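Local atomic coordinates of mRNA export factor MEX67 (Candida albicans, PDB entry 1Q40), a protein that probably carries messenger RNA out of the nucleus, its NTF2-like domain pairing with a partner protein. Residues B[38-43]-B[196-201]. Numbering follows the deposited sequence.
Sequences LYQNES and SMIVAS
Val-199 packs over one face of the Tyr-39 ring: its CB stands 4.2 Å from the ring centroid, 28° off the normal, a CH-pi contact. The two side chains run alongside each other in the same direction, and Val-199 CG1, anti to the backbone N, reaches 3.6 Å from Tyr-39 CE1. Beyond the ring, Tyr-39 OH hydrogen-bonds Asp-202 and Tyr-24, which ties the packed ring to strand 198-208 and helix 14-29. Gln-40 and Ile-198 instead cross at about a right angle, the Gln-40 CG methylene meeting Ile-198 CD1 at 3.5 Å. Both backbone polar groups of Val-199 are engaged: its N donates to Leu-38 O (2.8 Å), and its O accepts from Ser-43 OG at 2.6 Å, the hydroxyl tilted 23° from the carbonyl plane. Ser-43 OG also receives Gln-40 N at 3.0 Å in a nearly straight bond (173°), across the type I turn of residues 40-43. A water donates to both Glu-42 O and Ala-200 O. The loop thus meets strand 198-208 just before strand 44-49 pairs parallel with it in the NTF2-like sheet. Gripped by two bonds, the buried Ser-43 hydroxyl is fixed in rotation and satisfied as both donor and acceptor.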
loop_
_atom_site.group_PDB
_atom_site.type_symbol
_atom_site.label_atom_id
_atom_site.label_comp_id
_atom_site.label_asym_id
_atom_site.label_seq_id
_atom_site.Cartn_x
_atom_site.Cartn_y
_atom_site.Cartn_z
ATOM N N LEU B 38 1.847 23.162 0.142
ATOM C CA LEU B 38 2.218 22.033 -0.720
ATOM C C LEU B 38 1.100 21.581 -1.657
ATOM O O LEU B 38 1.352 20.915 -2.643
ATOM C CB LEU B 38 2.653 20.828 0.118
ATOM C CG LEU B 38 3.879 20.990 1.007
ATOM C CD1 LEU B 38 4.004 19.798 1.939
ATOM C CD2 LEU B 38 5.134 21.156 0.162
ATOM N N TYR B 39 -0.135 21.932 -1.343
ATOM C CA TYR B 39 -1.273 21.433 -2.098
ATOM C C TYR B 39 -1.869 22.544 -2.958
ATOM O O TYR B 39 -1.889 23.704 -2.552
ATOM C CB TYR B 39 -2.306 20.844 -1.136
ATOM C CG TYR B 39 -1.768 19.680 -0.325
ATOM C CD1 TYR B 39 -1.955 18.359 -0.748
ATOM C CD2 TYR B 39 -1.067 19.893 0.858
ATOM C CE1 TYR B 39 -1.460 17.286 -0.014
ATOM C CE2 TYR B 39 -0.570 18.831 1.601
ATOM C CZ TYR B 39 -0.772 17.526 1.159
ATOM O OH TYR B 39 -0.283 16.474 1.894
ATOM N N GLN B 40 -2.329 22.177 -4.153
ATOM C CA GLN B 40 -2.960 23.110 -5.083
ATOM C C GLN B 40 -4.385 22.655 -5.416
ATOM O O GLN B 40 -4.882 21.698 -4.821
ATOM C CB GLN B 40 -2.113 23.220 -6.350
ATOM C CG GLN B 40 -0.672 23.631 -6.101
ATOM C CD GLN B 40 -0.526 25.106 -5.755
ATOM O OE1 GLN B 40 -1.011 25.557 -4.707
ATOM N NE2 GLN B 40 0.153 25.859 -6.626
ATOM N N ASN B 41 -5.036 23.340 -6.357
ATOM C CA ASN B 41 -6.447 23.082 -6.695
ATOM C C ASN B 41 -6.744 21.655 -7.153
ATOM O O ASN B 41 -7.768 21.089 -6.771
ATOM C CB ASN B 41 -6.945 24.058 -7.772
ATOM C CG ASN B 41 -7.182 25.447 -7.233
ATOM O OD1 ASN B 41 -7.363 25.633 -6.037
ATOM N ND2 ASN B 41 -7.181 26.439 -8.121
ATOM N N GLU B 42 -5.847 21.089 -7.955
ATOM C CA GLU B 42 -6.018 19.745 -8.506
ATOM C C GLU B 42 -5.474 18.619 -7.600
ATOM O O GLU B 42 -5.644 17.442 -7.910
ATOM C CB GLU B 42 -5.355 19.663 -9.893
ATOM C CG GLU B 42 -6.078 20.450 -10.986
ATOM C CD GLU B 42 -5.582 20.112 -12.395
ATOM O OE1 GLU B 42 -4.393 19.730 -12.560
ATOM O OE2 GLU B 42 -6.381 20.234 -13.354
ATOM N N SER B 43 -4.827 18.982 -6.494
ATOM C CA SER B 43 -4.234 18.008 -5.577
ATOM C C SER B 43 -5.304 17.138 -4.908
ATOM O O SER B 43 -6.423 17.594 -4.674
ATOM C CB SER B 43 -3.401 18.709 -4.503
ATOM O OG SER B 43 -2.264 19.329 -5.065
ATOM N N SER B 196 7.389 25.453 -5.461
ATOM C CA SER B 196 8.651 24.722 -5.497
ATOM C C SER B 196 8.408 23.210 -5.511
ATOM O O SER B 196 8.849 22.522 -6.432
ATOM C CB SER B 196 9.540 25.118 -4.310
ATOM O OG SER B 196 10.912 24.957 -4.632
HETATM N N MSE B 197 7.721 22.705 -4.487
HETATM C CA MSE B 197 7.258 21.311 -4.453
HETATM C C MSE B 197 5.742 21.291 -4.256
HETATM O O MSE B 197 5.220 21.956 -3.365
HETATM C CB MSE B 197 7.952 20.521 -3.331
HETATM C CG MSE B 197 9.364 20.064 -3.682
HETATM SE SE MSE B 197 10.199 18.933 -2.322
HETATM C CE MSE B 197 10.514 20.265 -0.942
ATOM N N ILE B 198 5.048 20.536 -5.105
ATOM C CA ILE B 198 3.599 20.385 -5.029
ATOM C C ILE B 198 3.246 18.905 -4.858
ATOM O O ILE B 198 3.648 18.071 -5.665
ATOM C CB ILE B 198 2.942 20.945 -6.313
ATOM C CG1 ILE B 198 3.202 22.454 -6.446
ATOM C CG2 ILE B 198 1.446 20.636 -6.353
ATOM C CD1 ILE B 198 2.708 23.299 -5.274
ATOM N N VAL B 199 2.507 18.584 -3.800
ATOM C CA VAL B 199 1.939 17.250 -3.629
ATOM C C VAL B 199 0.707 17.124 -4.521
ATOM O O VAL B 199 -0.330 17.740 -4.265
ATOM C CB VAL B 199 1.574 16.958 -2.147
ATOM C CG1 VAL B 199 0.986 15.559 -1.992
ATOM C CG2 VAL B 199 2.802 17.120 -1.246
ATOM N N ALA B 200 0.847 16.339 -5.589
ATOM C CA ALA B 200 -0.237 16.059 -6.525
ATOM C C ALA B 200 -1.240 15.053 -5.963
ATOM O O ALA B 200 -2.435 15.162 -6.217
ATOM C CB ALA B 200 0.326 15.530 -7.833
ATOM N N SER B 201 -0.724 14.060 -5.247
ATOM C CA SER B 201 -1.509 12.944 -4.709
ATOM C C SER B 201 -0.924 12.527 -3.368
ATOM O O SER B 201 0.288 12.527 -3.188
ATOM C CB SER B 201 -1.503 11.749 -5.676
ATOM O OG SER B 201 -2.059 10.584 -5.070
HETATM O O HOH W 1 -4.067 15.187 -8.514
#